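Local coordinates for glycosylation Associate Protein 1 (Streptococcus agalactiae serotype V, PDB 6OYC) that probably serves in the accessory Sec system, as part of a complex of three glycosylation-associated proteins linked to glycosylation and secretion, and has a GT-B-like architecture, at residues N58-L63 / L147-G152; N139-K144 / Y160-E165; S174-M179 / N193-I198; L251-F256 / S273-I278; S335-Y340 / K375-K380. All coordinates share one frame; numbering follows the deposited sequence.

Interaction 1: residues N58-L63 / L147-G152; sequences NLRYYL and LFDDRG
Asp150 OD2 is held by two backbone N-H groups in the first turn of helix 59-65: a sound bond from Tyr61 N at 3.1 Å, the donor standing above the carboxylate plane, and a weak one from Arg60 N at 2.9 Å. OD1 turns to the side chain of the same arginine: Arg60 NE reaches Asp150 OD1 at 2.7 Å on the syn side, with the oxygen in the guanidinium plane, which makes this a salt bridge as well as a nearly straight hydrogen bond. With chi1 at 64°, the carboxylate faces both the helix backbone and the Arg60 side chain. Flat on the Arg60 guanidinium lies that of Arg151, planes 5° apart and centres 3.4 Å apart. The surrounding carboxylates probably offset the like charges. Asp149 holds Arg151 side-on, OD1 to NE at 2.8 Å and OD2 to NH2 at 2.9 Å; its OD1 also accepts from Arg151 N in an Asx turn and meets Arg60 NH2 through charge alone, well out of the guanidinium plane. Asp78 forms a further salt bridge with Arg151, while Tyr73 OH bonds to Arg60 NH1. The buried network thus ties the turn after strand 141-148, in the antiparallel sheet, to helix 59-65, beside strand 73-75 at the edge of a parallel sheet.

Interaction 2: residues N139-K144 / Y160-E165; sequences NEQIAK and YDNGGE
A beta hairpin made of strands 141-148 and 154-161 brings these segments together near its open end, within the long antiparallel sheet, and a classic beta bulge at Ala143 and Lys144, both facing Tyr136 of strand 131-138, interrupts the regular pairing on the other side of strand 141-148. Across the hairpin the backbone bond runs from Tyr160 N to Ala143 O at 2.8 Å. The Tyr160 side chain points toward the partner strand, and the ring receives Ile142 on one face: CG2 sits 4.1 Å from the centroid, only 8° off the ring normal, a CH-pi contact. With CG1 of Ile142 anti to the backbone N (chi1 -174°), the longer branch is carried past the rim, where CD1 approaches Tyr160 CE1 at 3.6 Å. Lys144 CA and the carbonyl oxygen of Ala143 lie at the edge of the same ring, near its plane. Beyond Tyr160 the chain reverses through a type II turn, Asp161 to Gly164, into strand 164-171. Asn162 in that turn takes up the exposed end of the contact, its amide plane 56° from that of Gln141, with Gln141 NE2 donating to Asn162 OD1 at 3.0 Å nearly along the C=O axis.

Interaction 3: residues S174-M179 / N193-I198; sequences SGERIM and NPKKAI
The Glu176 carboxylate stands nearly perpendicular (89°) to the Asn193 amide, and each flat group serves a different partner. The Asn193 amide keeps Arg177 O in its own plane, with ND2 donating at 2.8 Å almost in line with the carbonyl. The backbone of the same residue bonds too: Asn193 N to Ile178 O at 2.9 Å. The extended Glu176 meets Lys196 coming from the opposite direction: OE1 and NZ form a salt bridge at 3.0 Å, the hydrogen bond within it being weak, and Glu82 provides the lysine's stronger partner. A bend at chi2 (-64°) in Lys196 brings its CE within 3.9 Å of Ile178 CD1, the two side chains crossing roughly perpendicularly. Asn193 OD1 turns back to Lys195 N at 2.9 Å, the donor standing above the carbonyl plane. This is an Asx turn, leading from strand 190-192 into the 3-10 segment 194-198, beside strand 177-182, whose Ile178 and Met179 form a classic beta bulge facing Tyr170.

Interaction 4: residues L251-F256 / S273-I278; sequences LILSVF and SRADAI
Leu251 and Asp276 close the polar end of this contact. Asp276 OD2 accepts from Leu251 N at 2.8 Å through its anti lone pair, and Leu251 O accepts from Asp276 N at 2.7 Å, so that the leucine is clasped through both its backbone groups. The same carbonyl takes a weak bond from Ala277 N. Regular parallel pairing then begins, with Leu253 N bonding to Ala277 O at 3.1 Å; CA-H...O contacts from Ile252 and Ile278 accompany it. The tight part is the buried pairing of Ile252 and Leu253 with Ala277 and Ile278. Ile252 and Ala277 share one face of the sheet, Leu253 and Ile278 the other, where Leu253 CD1 packs against Ala275 CB at 4.0 Å and Val255 CG2 approaches Ile278 CG2 at 4.3 Å. Contact thins toward Arg274, an exposed residue: Leu251 CD2 rests on its carbonyl oxygen at 3.4 Å, but the extended arginine chain leads away and bonds to Ser270 O. Strands 250-255 and 277-280 are neighbours in the seven-stranded parallel sheet, and helices 262-267 and 269-273 connect them as a beta-alpha-beta crossover; Leu253 meets Ser271 and Leu272 of the latter helix, while strand 229-233 flanks strand 250-255 on its other edge.

Interaction 5: residues S335-Y340 / K375-K380; sequences SLTSLY and KVFDQK
A chi1 of -171° turns the Tyr340 ring off helix 329-344, its CG on the far side of the CA-CB bond from N, and Phe377 (chi1 -70°) sends its ring to meet it, the two side chains running antiparallel as they pass. Phe377 CD2 lies over one face of the tyrosine ring, displaced toward the rim and 3.4 Å from Tyr340 CG. The planes make 49° and the centroids lie 4.8 Å apart, a slanted aromatic pair. Farther along, Phe377 CZ reaches the helix itself, 4.2 Å from Leu336 CB, while Thr337 CA stands at the edge of the phenyl ring at 4.1 Å from CZ. At the far end of the tyrosine a bent Gln379 comes in across the ring's long axis, and Gln379 NE2 donates to Tyr340 OH at 2.8 Å in an almost straight bond. Phe382 adds a third aromatic ring, edge-to-face with Tyr340. The loop following helix 360-375 is thereby fastened to helix 329-344 by two kinds of force: dispersion between the slanted rings and against Leu336 and Thr337 of the helix, and one directional bond that uses the phenol oxygen as an acceptor and would restrict rotation of the glutamine amide.

Along the chain, interactions 1 and 2 cross, their segments alternating, and interactions 3, 4 and 5 follow in series. The first three reach one antiparallel sheet: interactions 1 and 2 share strand 141-148, with centres about 25 Å apart, and interaction 3 lies about 21 Å from interaction 1, centre to centre. Interaction 4 is inside the seven-stranded parallel sheet, whose edge strand 73-75 borders interaction 1. Interaction 5 belongs with the second parallel sheet, its centre about 46 Å from that of interaction 1 and about 65 Å from that of interaction 3. Two parallel-sheet regions suit the GT-B clan; in sequence, the antiparallel sheet falls between strands 73-75 and 229-233 of the first.

Interaction 1: residues N58-L63 / L147-G152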
# COMPACT_ATOMS: atom_id res chain seq x y z
N ASN A 58 -0.27 11.33 8.36
CA ASN A 58 -1.28 10.30 8.58
C ASN A 58 -0.66 8.98 9.03
O ASN A 58 -1.24 7.91 8.80
CB ASN A 58 -2.10 10.07 7.31
CG ASN A 58 -3.53 9.84 7.61
OD1 ASN A 58 -4.13 10.58 8.39
ND2 ASN A 58 -4.10 8.76 7.04
N LEU A 59 0.51 9.04 9.68
CA LEU A 59 1.29 7.84 9.94
C LEU A 59 0.56 6.90 10.90
O LEU A 59 0.63 5.67 10.74
CB LEU A 59 2.66 8.22 10.49
CG LEU A 59 3.60 7.09 10.89
CD1 LEU A 59 3.81 6.12 9.74
CD2 LEU A 59 4.95 7.66 11.36
N ARG A 60 -0.14 7.44 11.89
CA ARG A 60 -0.71 6.56 12.91
C ARG A 60 -1.87 5.74 12.34
O ARG A 60 -1.98 4.54 12.60
CB ARG A 60 -1.11 7.37 14.14
CG ARG A 60 0.10 7.71 15.08
CD ARG A 60 0.25 9.21 15.37
NE ARG A 60 0.25 10.00 14.14
CZ ARG A 60 1.34 10.32 13.45
NH1 ARG A 60 2.55 9.96 13.88
NH2 ARG A 60 1.21 11.03 12.33
N TYR A 61 -2.73 6.36 11.51
CA TYR A 61 -3.73 5.57 10.81
C TYR A 61 -3.08 4.59 9.86
O TYR A 61 -3.51 3.44 9.75
CB TYR A 61 -4.72 6.45 10.04
CG TYR A 61 -5.80 6.99 10.94
CD1 TYR A 61 -6.58 6.14 11.73
CD2 TYR A 61 -6.01 8.36 11.06
CE1 TYR A 61 -7.55 6.63 12.58
CE2 TYR A 61 -6.98 8.86 11.90
CZ TYR A 61 -7.74 8.00 12.66
OH TYR A 61 -8.69 8.50 13.50
N TYR A 62 -2.02 5.02 9.18
CA TYR A 62 -1.34 4.11 8.26
C TYR A 62 -0.88 2.86 8.99
O TYR A 62 -1.17 1.73 8.56
CB TYR A 62 -0.18 4.82 7.58
CG TYR A 62 0.45 4.05 6.43
CD1 TYR A 62 1.49 3.14 6.66
CD2 TYR A 62 0.02 4.23 5.11
CE1 TYR A 62 2.08 2.43 5.61
CE2 TYR A 62 0.60 3.53 4.05
CZ TYR A 62 1.64 2.63 4.31
OH TYR A 62 2.23 1.92 3.27
N LEU A 63 -0.21 3.03 10.14
CA LEU A 63 0.30 1.88 10.89
C LEU A 63 -0.84 1.06 11.46
O LEU A 63 -0.76 -0.18 11.51
CB LEU A 63 1.22 2.33 12.02
CG LEU A 63 2.54 2.98 11.59
CD1 LEU A 63 3.34 3.40 12.80
CD2 LEU A 63 3.35 2.04 10.70
N LEU A 147 -2.86 20.98 5.71
CA LEU A 147 -2.60 19.55 5.91
C LEU A 147 -2.73 19.24 7.40
O LEU A 147 -1.99 19.79 8.22
CB LEU A 147 -1.19 19.14 5.50
CG LEU A 147 -0.74 18.85 4.07
CD1 LEU A 147 -1.60 17.75 3.44
CD2 LEU A 147 -0.75 20.16 3.25
N PHE A 148 -3.64 18.35 7.73
CA PHE A 148 -3.89 17.99 9.12
C PHE A 148 -3.22 16.67 9.43
O PHE A 148 -3.29 15.73 8.64
CB PHE A 148 -5.39 17.93 9.40
CG PHE A 148 -6.07 19.26 9.27
CD1 PHE A 148 -6.14 20.13 10.36
CD2 PHE A 148 -6.61 19.66 8.04
CE1 PHE A 148 -6.76 21.36 10.24
CE2 PHE A 148 -7.22 20.91 7.92
CZ PHE A 148 -7.30 21.75 9.02
N ASP A 149 -2.54 16.62 10.58
CA ASP A 149 -2.03 15.40 11.17
C ASP A 149 -3.20 14.58 11.69
O ASP A 149 -4.22 15.13 12.13
CB ASP A 149 -1.07 15.74 12.32
CG ASP A 149 -0.18 14.56 12.75
OD1 ASP A 149 -0.67 13.69 13.51
OD2 ASP A 149 1.01 14.53 12.33
N ASP A 150 -3.06 13.25 11.66
CA ASP A 150 -4.14 12.43 12.19
C ASP A 150 -4.26 12.52 13.71
O ASP A 150 -5.21 11.98 14.27
CB ASP A 150 -4.00 10.96 11.76
CG ASP A 150 -2.75 10.28 12.31
OD1 ASP A 150 -2.35 10.53 13.47
OD2 ASP A 150 -2.17 9.43 11.59
N ARG A 151 -3.32 13.15 14.39
CA ARG A 151 -3.52 13.46 15.80
C ARG A 151 -4.39 14.71 16.00
O ARG A 151 -4.64 15.10 17.14
CB ARG A 151 -2.17 13.59 16.52
CG ARG A 151 -1.44 12.25 16.66
CD ARG A 151 0.07 12.38 16.89
NE ARG A 151 0.77 12.98 15.75
CZ ARG A 151 2.08 12.87 15.53
NH1 ARG A 151 2.84 12.19 16.38
NH2 ARG A 151 2.63 13.44 14.46
N GLY A 152 -4.88 15.31 14.92
CA GLY A 152 -5.82 16.40 14.99
C GLY A 152 -5.24 17.77 15.29
O GLY A 152 -5.88 18.55 15.99

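Interaction 2: residues N139-K144 / Y160-E165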
# COMPACT_ATOMS: atom_id res chain seq x y z
N ASN A 139 -10.83 33.69 -5.24
CA ASN A 139 -11.17 33.98 -6.64
C ASN A 139 -11.12 32.73 -7.50
O ASN A 139 -10.53 32.73 -8.58
CB ASN A 139 -10.24 35.04 -7.23
CG ASN A 139 -10.27 36.34 -6.47
OD1 ASN A 139 -9.27 36.75 -5.88
ND2 ASN A 139 -11.43 37.01 -6.49
N GLU A 140 -11.74 31.65 -7.01
CA GLU A 140 -11.87 30.40 -7.75
C GLU A 140 -10.53 29.71 -8.01
O GLU A 140 -10.46 28.80 -8.86
CB GLU A 140 -12.59 30.63 -9.08
CG GLU A 140 -14.08 30.87 -8.96
CD GLU A 140 -14.80 29.71 -8.33
OE1 GLU A 140 -15.30 29.86 -7.20
OE2 GLU A 140 -14.89 28.65 -8.98
N GLN A 141 -9.47 30.11 -7.34
CA GLN A 141 -8.15 29.53 -7.57
C GLN A 141 -7.59 29.10 -6.23
O GLN A 141 -7.71 29.84 -5.24
CB GLN A 141 -7.23 30.53 -8.27
CG GLN A 141 -5.74 30.21 -8.20
CD GLN A 141 -4.87 31.21 -8.95
OE1 GLN A 141 -4.70 31.10 -10.17
NE2 GLN A 141 -4.32 32.20 -8.23
N ILE A 142 -6.99 27.90 -6.17
CA ILE A 142 -6.49 27.43 -4.88
C ILE A 142 -5.40 28.38 -4.40
O ILE A 142 -4.57 28.85 -5.18
CB ILE A 142 -6.00 25.97 -4.95
CG1 ILE A 142 -5.62 25.49 -3.54
CG2 ILE A 142 -4.84 25.76 -5.94
CD1 ILE A 142 -5.34 24.01 -3.46
N ALA A 143 -5.47 28.74 -3.13
CA ALA A 143 -4.50 29.65 -2.53
C ALA A 143 -3.61 28.95 -1.52
O ALA A 143 -2.39 29.20 -1.51
CB ALA A 143 -5.22 30.82 -1.85
N LYS A 144 -4.18 28.06 -0.71
CA LYS A 144 -3.37 27.30 0.23
C LYS A 144 -4.08 25.98 0.52
O LYS A 144 -5.29 25.84 0.34
CB LYS A 144 -3.10 28.10 1.51
CG LYS A 144 -4.28 28.91 2.01
CD LYS A 144 -3.84 29.93 3.05
CE LYS A 144 -4.97 30.89 3.41
NZ LYS A 144 -4.46 32.11 4.11
N TYR A 160 0.22 28.65 -2.50
CA TYR A 160 0.26 28.70 -3.95
C TYR A 160 0.33 30.14 -4.42
O TYR A 160 -0.14 31.05 -3.74
CB TYR A 160 -1.00 28.04 -4.57
CG TYR A 160 -1.17 26.58 -4.25
CD1 TYR A 160 -1.77 26.18 -3.06
CD2 TYR A 160 -0.72 25.60 -5.12
CE1 TYR A 160 -1.93 24.82 -2.76
CE2 TYR A 160 -0.86 24.25 -4.83
CZ TYR A 160 -1.47 23.86 -3.65
OH TYR A 160 -1.62 22.52 -3.36
N ASP A 161 0.91 30.34 -5.60
CA ASP A 161 0.73 31.60 -6.32
C ASP A 161 0.43 31.26 -7.77
O ASP A 161 0.21 30.10 -8.13
CB ASP A 161 1.93 32.54 -6.13
CG ASP A 161 3.26 31.88 -6.42
OD1 ASP A 161 3.30 30.90 -7.19
OD2 ASP A 161 4.27 32.35 -5.87
N ASN A 162 0.35 32.29 -8.61
CA ASN A 162 0.35 32.07 -10.05
C ASN A 162 1.73 31.55 -10.43
O ASN A 162 2.74 32.20 -10.18
CB ASN A 162 0.03 33.36 -10.80
CG ASN A 162 -1.09 34.15 -10.16
OD1 ASN A 162 -2.08 33.58 -9.70
ND2 ASN A 162 -0.94 35.47 -10.13
N GLY A 163 1.77 30.35 -11.01
CA GLY A 163 2.99 29.58 -11.04
C GLY A 163 2.92 28.31 -10.21
O GLY A 163 3.91 27.57 -10.17
N GLY A 164 1.78 28.05 -9.55
CA GLY A 164 1.53 26.81 -8.84
C GLY A 164 2.00 26.79 -7.39
O GLY A 164 1.89 27.78 -6.66
N GLU A 165 2.53 25.64 -6.98
CA GLU A 165 3.11 25.51 -5.65
C GLU A 165 4.22 26.54 -5.45
O GLU A 165 5.06 26.75 -6.33
CB GLU A 165 3.65 24.09 -5.46
CG GLU A 165 2.53 23.04 -5.49
CD GLU A 165 3.02 21.64 -5.20
OE1 GLU A 165 4.18 21.32 -5.55
OE2 GLU A 165 2.25 20.84 -4.64

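Interaction 3: residues S174-M179 / N193-I198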
# COMPACT_ATOMS: atom_id res chain seq x y z
N SER A 174 1.58 24.09 18.45
CA SER A 174 1.26 25.45 18.87
C SER A 174 0.89 26.35 17.70
O SER A 174 0.37 27.45 17.94
CB SER A 174 2.46 26.07 19.57
OG SER A 174 3.46 26.34 18.59
N GLY A 175 1.16 25.93 16.47
CA GLY A 175 1.01 26.78 15.31
C GLY A 175 2.29 27.47 14.88
O GLY A 175 2.33 28.02 13.76
N GLU A 176 3.33 27.47 15.72
CA GLU A 176 4.60 28.10 15.35
C GLU A 176 5.24 27.40 14.15
O GLU A 176 5.30 26.17 14.08
CB GLU A 176 5.58 28.07 16.54
CG GLU A 176 6.82 28.91 16.28
CD GLU A 176 7.82 28.90 17.42
OE1 GLU A 176 7.81 27.94 18.23
OE2 GLU A 176 8.63 29.86 17.50
N ARG A 177 5.74 28.19 13.22
CA ARG A 177 6.43 27.64 12.06
C ARG A 177 7.82 27.15 12.43
O ARG A 177 8.63 27.91 12.97
CB ARG A 177 6.51 28.69 10.95
CG ARG A 177 7.14 28.11 9.68
CD ARG A 177 6.95 29.04 8.52
NE ARG A 177 7.79 30.22 8.64
CZ ARG A 177 7.37 31.45 8.38
NH1 ARG A 177 6.13 31.65 7.98
NH2 ARG A 177 8.21 32.48 8.51
N ILE A 178 8.11 25.89 12.14
CA ILE A 178 9.46 25.38 12.36
C ILE A 178 10.33 25.60 11.14
O ILE A 178 11.50 25.98 11.27
CB ILE A 178 9.44 23.90 12.75
CG1 ILE A 178 8.57 23.69 13.99
CG2 ILE A 178 10.85 23.41 12.97
CD1 ILE A 178 9.06 24.40 15.20
N MET A 179 9.80 25.35 9.95
CA MET A 179 10.61 25.53 8.75
C MET A 179 9.70 25.76 7.56
O MET A 179 8.52 25.37 7.57
CB MET A 179 11.53 24.32 8.49
CG MET A 179 10.75 23.06 8.19
SD MET A 179 11.75 21.62 7.87
CE MET A 179 10.48 20.39 7.69
N ASN A 193 13.24 28.24 11.01
CA ASN A 193 12.91 29.31 11.95
C ASN A 193 14.14 29.67 12.79
O ASN A 193 14.61 28.83 13.57
CB ASN A 193 11.78 28.89 12.87
CG ASN A 193 11.31 30.02 13.79
OD1 ASN A 193 12.06 30.96 14.07
ND2 ASN A 193 10.06 29.93 14.26
N PRO A 194 14.64 30.91 12.71
CA PRO A 194 15.88 31.26 13.42
C PRO A 194 15.81 31.02 14.92
O PRO A 194 16.84 30.75 15.55
CB PRO A 194 16.08 32.74 13.10
CG PRO A 194 15.24 32.99 11.86
CD PRO A 194 14.08 32.04 11.94
N LYS A 195 14.60 31.10 15.50
CA LYS A 195 14.45 30.80 16.92
C LYS A 195 14.63 29.33 17.26
O LYS A 195 14.69 28.99 18.44
CB LYS A 195 13.08 31.26 17.40
CG LYS A 195 12.97 32.77 17.45
CD LYS A 195 11.53 33.21 17.48
CE LYS A 195 11.34 34.21 18.62
NZ LYS A 195 12.32 35.32 18.50
N LYS A 196 14.72 28.47 16.25
CA LYS A 196 14.93 27.05 16.45
C LYS A 196 16.31 26.60 15.98
O LYS A 196 16.63 25.42 16.11
CB LYS A 196 13.85 26.24 15.72
CG LYS A 196 12.43 26.68 16.04
CD LYS A 196 12.10 26.43 17.49
CE LYS A 196 10.67 26.80 17.78
NZ LYS A 196 10.17 26.23 19.07
N ALA A 197 17.12 27.53 15.45
CA ALA A 197 18.43 27.19 14.88
C ALA A 197 19.30 26.40 15.84
O ALA A 197 20.15 25.63 15.40
CB ALA A 197 19.19 28.45 14.47
N ILE A 198 19.10 26.58 17.14
CA ILE A 198 19.74 25.76 18.16
C ILE A 198 19.74 24.26 17.82
O ILE A 198 20.76 23.58 17.94
CB ILE A 198 19.06 26.04 19.52
CG1 ILE A 198 19.88 25.47 20.67
CG2 ILE A 198 17.59 25.62 19.55
CD1 ILE A 198 21.22 26.06 20.70

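Interaction 4: residues L251-F256 / S273-I278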
# COMPACT_ATOMS: atom_id res chain seq x y z
N LEU A 251 23.54 -4.90 9.01
CA LEU A 251 22.74 -4.35 7.93
C LEU A 251 22.10 -5.47 7.14
O LEU A 251 22.80 -6.41 6.73
CB LEU A 251 23.60 -3.47 7.02
CG LEU A 251 22.92 -2.88 5.77
CD1 LEU A 251 21.77 -1.95 6.15
CD2 LEU A 251 23.94 -2.15 4.93
N ILE A 252 20.79 -5.37 6.92
CA ILE A 252 20.05 -6.24 6.00
C ILE A 252 19.37 -5.37 4.95
O ILE A 252 18.65 -4.42 5.29
CB ILE A 252 19.01 -7.11 6.74
CG1 ILE A 252 19.70 -8.08 7.70
CG2 ILE A 252 18.15 -7.88 5.75
CD1 ILE A 252 18.77 -8.60 8.77
N LEU A 253 19.59 -5.68 3.68
CA LEU A 253 18.94 -4.99 2.58
C LEU A 253 17.73 -5.79 2.13
O LEU A 253 17.84 -7.00 1.89
CB LEU A 253 19.91 -4.81 1.41
CG LEU A 253 20.92 -3.69 1.50
CD1 LEU A 253 21.84 -3.71 0.26
CD2 LEU A 253 20.18 -2.35 1.60
N SER A 254 16.58 -5.13 1.97
CA SER A 254 15.36 -5.79 1.54
C SER A 254 15.00 -5.34 0.13
O SER A 254 14.78 -4.14 -0.11
CB SER A 254 14.19 -5.52 2.50
OG SER A 254 13.01 -6.18 2.04
N VAL A 255 14.93 -6.29 -0.79
CA VAL A 255 14.63 -6.03 -2.20
C VAL A 255 13.20 -6.49 -2.46
O VAL A 255 12.84 -7.65 -2.19
CB VAL A 255 15.64 -6.76 -3.11
CG1 VAL A 255 15.16 -6.77 -4.57
CG2 VAL A 255 17.01 -6.14 -2.99
N PHE A 256 12.37 -5.59 -2.99
CA PHE A 256 10.94 -5.85 -3.19
C PHE A 256 10.59 -5.55 -4.64
O PHE A 256 10.71 -4.40 -5.08
CB PHE A 256 10.10 -5.00 -2.24
CG PHE A 256 8.65 -5.39 -2.19
CD1 PHE A 256 8.29 -6.70 -1.90
CD2 PHE A 256 7.65 -4.45 -2.44
CE1 PHE A 256 6.95 -7.07 -1.85
CE2 PHE A 256 6.30 -4.81 -2.39
CZ PHE A 256 5.95 -6.12 -2.10
N SER A 273 27.62 -4.80 -1.12
CA SER A 273 28.79 -5.26 -0.40
C SER A 273 28.75 -4.88 1.07
O SER A 273 29.47 -5.47 1.87
CB SER A 273 30.08 -4.72 -1.04
OG SER A 273 30.20 -3.33 -0.80
N ARG A 274 27.90 -3.93 1.45
CA ARG A 274 27.77 -3.56 2.85
C ARG A 274 26.69 -4.36 3.58
O ARG A 274 26.57 -4.24 4.80
CB ARG A 274 27.50 -2.06 2.98
CG ARG A 274 28.79 -1.25 2.88
CD ARG A 274 28.55 0.22 2.58
NE ARG A 274 29.82 0.94 2.52
CZ ARG A 274 30.59 1.01 1.43
NH1 ARG A 274 30.22 0.43 0.30
NH2 ARG A 274 31.73 1.68 1.47
N ALA A 275 25.92 -5.18 2.88
CA ALA A 275 24.87 -5.94 3.54
C ALA A 275 25.47 -7.16 4.25
O ALA A 275 26.30 -7.87 3.70
CB ALA A 275 23.83 -6.40 2.53
N ASP A 276 25.02 -7.40 5.48
CA ASP A 276 25.29 -8.69 6.10
C ASP A 276 24.36 -9.78 5.56
O ASP A 276 24.75 -10.95 5.57
CB ASP A 276 25.17 -8.60 7.63
CG ASP A 276 26.19 -7.62 8.22
OD1 ASP A 276 27.38 -7.99 8.30
OD2 ASP A 276 25.80 -6.48 8.59
N ALA A 277 23.17 -9.41 5.08
CA ALA A 277 22.27 -10.34 4.40
C ALA A 277 21.31 -9.55 3.51
O ALA A 277 21.09 -8.36 3.71
CB ALA A 277 21.48 -11.21 5.39
N ILE A 278 20.76 -10.25 2.51
CA ILE A 278 19.79 -9.66 1.60
C ILE A 278 18.52 -10.50 1.65
O ILE A 278 18.59 -11.73 1.63
CB ILE A 278 20.34 -9.57 0.16
CG1 ILE A 278 21.58 -8.67 0.12
CG2 ILE A 278 19.28 -9.04 -0.78
CD1 ILE A 278 22.49 -8.93 -1.03

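Interaction 5: residues S335-Y340 / K375-K380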
# COMPACT_ATOMS: atom_id res chain seq x y z
N SER A 335 -14.74 -15.23 -21.58
CA SER A 335 -14.88 -15.59 -20.18
C SER A 335 -16.34 -15.76 -19.79
O SER A 335 -16.70 -16.74 -19.12
CB SER A 335 -14.21 -14.54 -19.29
OG SER A 335 -12.81 -14.51 -19.52
N LEU A 336 -17.20 -14.81 -20.17
CA LEU A 336 -18.63 -14.93 -19.88
C LEU A 336 -19.21 -16.23 -20.40
O LEU A 336 -20.05 -16.85 -19.74
CB LEU A 336 -19.39 -13.76 -20.48
CG LEU A 336 -19.15 -12.40 -19.85
CD1 LEU A 336 -20.06 -11.40 -20.52
CD2 LEU A 336 -19.40 -12.47 -18.34
N THR A 337 -18.77 -16.65 -21.59
CA THR A 337 -19.32 -17.87 -22.17
C THR A 337 -19.06 -19.06 -21.27
O THR A 337 -19.98 -19.85 -20.99
CB THR A 337 -18.72 -18.08 -23.56
OG1 THR A 337 -19.23 -17.08 -24.45
CG2 THR A 337 -19.08 -19.45 -24.10
N SER A 338 -17.83 -19.20 -20.78
CA SER A 338 -17.53 -20.35 -19.95
C SER A 338 -18.18 -20.23 -18.58
O SER A 338 -18.60 -21.24 -18.00
CB SER A 338 -16.02 -20.53 -19.81
OG SER A 338 -15.48 -21.15 -20.96
N LEU A 339 -18.28 -19.00 -18.06
CA LEU A 339 -18.91 -18.81 -16.75
C LEU A 339 -20.38 -19.20 -16.79
O LEU A 339 -20.88 -19.85 -15.86
CB LEU A 339 -18.75 -17.36 -16.27
CG LEU A 339 -17.34 -16.88 -15.88
CD1 LEU A 339 -17.31 -15.36 -15.69
CD2 LEU A 339 -16.82 -17.60 -14.64
N TYR A 340 -21.07 -18.81 -17.86
CA TYR A 340 -22.44 -19.27 -18.09
C TYR A 340 -22.55 -20.79 -18.03
O TYR A 340 -23.40 -21.33 -17.32
CB TYR A 340 -22.93 -18.73 -19.44
CG TYR A 340 -24.40 -18.94 -19.70
CD1 TYR A 340 -25.36 -18.23 -18.99
CD2 TYR A 340 -24.84 -19.85 -20.67
CE1 TYR A 340 -26.71 -18.41 -19.23
CE2 TYR A 340 -26.19 -20.03 -20.91
CZ TYR A 340 -27.12 -19.32 -20.19
OH TYR A 340 -28.46 -19.50 -20.42
N LYS A 375 -26.35 -9.12 -21.08
CA LYS A 375 -27.73 -9.01 -21.56
C LYS A 375 -28.04 -10.07 -22.60
O LYS A 375 -29.14 -10.63 -22.62
CB LYS A 375 -27.96 -7.61 -22.14
CG LYS A 375 -29.08 -6.82 -21.50
CD LYS A 375 -29.13 -5.38 -22.03
CE LYS A 375 -29.87 -4.44 -21.07
NZ LYS A 375 -30.01 -3.07 -21.64
N VAL A 376 -27.07 -10.38 -23.46
CA VAL A 376 -27.30 -11.28 -24.58
C VAL A 376 -27.57 -12.71 -24.14
O VAL A 376 -28.13 -13.50 -24.91
CB VAL A 376 -26.09 -11.21 -25.54
CG1 VAL A 376 -26.35 -12.01 -26.81
CG2 VAL A 376 -25.78 -9.75 -25.88
N PHE A 377 -27.21 -13.09 -22.92
CA PHE A 377 -27.54 -14.45 -22.52
C PHE A 377 -29.00 -14.61 -22.14
O PHE A 377 -29.44 -15.75 -21.95
CB PHE A 377 -26.64 -14.91 -21.38
CG PHE A 377 -25.22 -15.12 -21.79
CD1 PHE A 377 -24.39 -14.03 -22.04
CD2 PHE A 377 -24.71 -16.39 -21.95
CE1 PHE A 377 -23.08 -14.21 -22.43
CE2 PHE A 377 -23.39 -16.58 -22.34
CZ PHE A 377 -22.58 -15.50 -22.58
N ASP A 378 -29.75 -13.51 -22.02
CA ASP A 378 -31.20 -13.56 -21.93
C ASP A 378 -31.68 -14.24 -20.63
O ASP A 378 -32.78 -14.80 -20.58
CB ASP A 378 -31.77 -14.25 -23.18
CG ASP A 378 -33.27 -14.29 -23.22
OD1 ASP A 378 -33.88 -13.22 -23.03
OD2 ASP A 378 -33.81 -15.40 -23.42
N GLN A 379 -30.87 -14.21 -19.57
CA GLN A 379 -31.15 -14.98 -18.36
C GLN A 379 -30.89 -14.15 -17.11
O GLN A 379 -29.80 -13.59 -16.95
CB GLN A 379 -30.30 -16.25 -18.34
CG GLN A 379 -30.80 -17.32 -19.29
CD GLN A 379 -31.31 -18.53 -18.55
OE1 GLN A 379 -32.33 -18.46 -17.86
NE2 GLN A 379 -30.60 -19.65 -18.67
N LYS A 380 -31.88 -14.11 -16.21
CA LYS A 380 -31.85 -13.17 -15.10
C LYS A 380 -30.79 -13.53 -14.06
O LYS A 380 -30.21 -12.64 -13.42
CB LYS A 380 -33.23 -13.06 -14.46
CG LYS A 380 -33.32 -11.97 -13.39
CD LYS A 380 -34.32 -10.87 -13.76
CE LYS A 380 -34.49 -9.87 -12.61
NZ LYS A 380 -33.76 -8.57 -12.80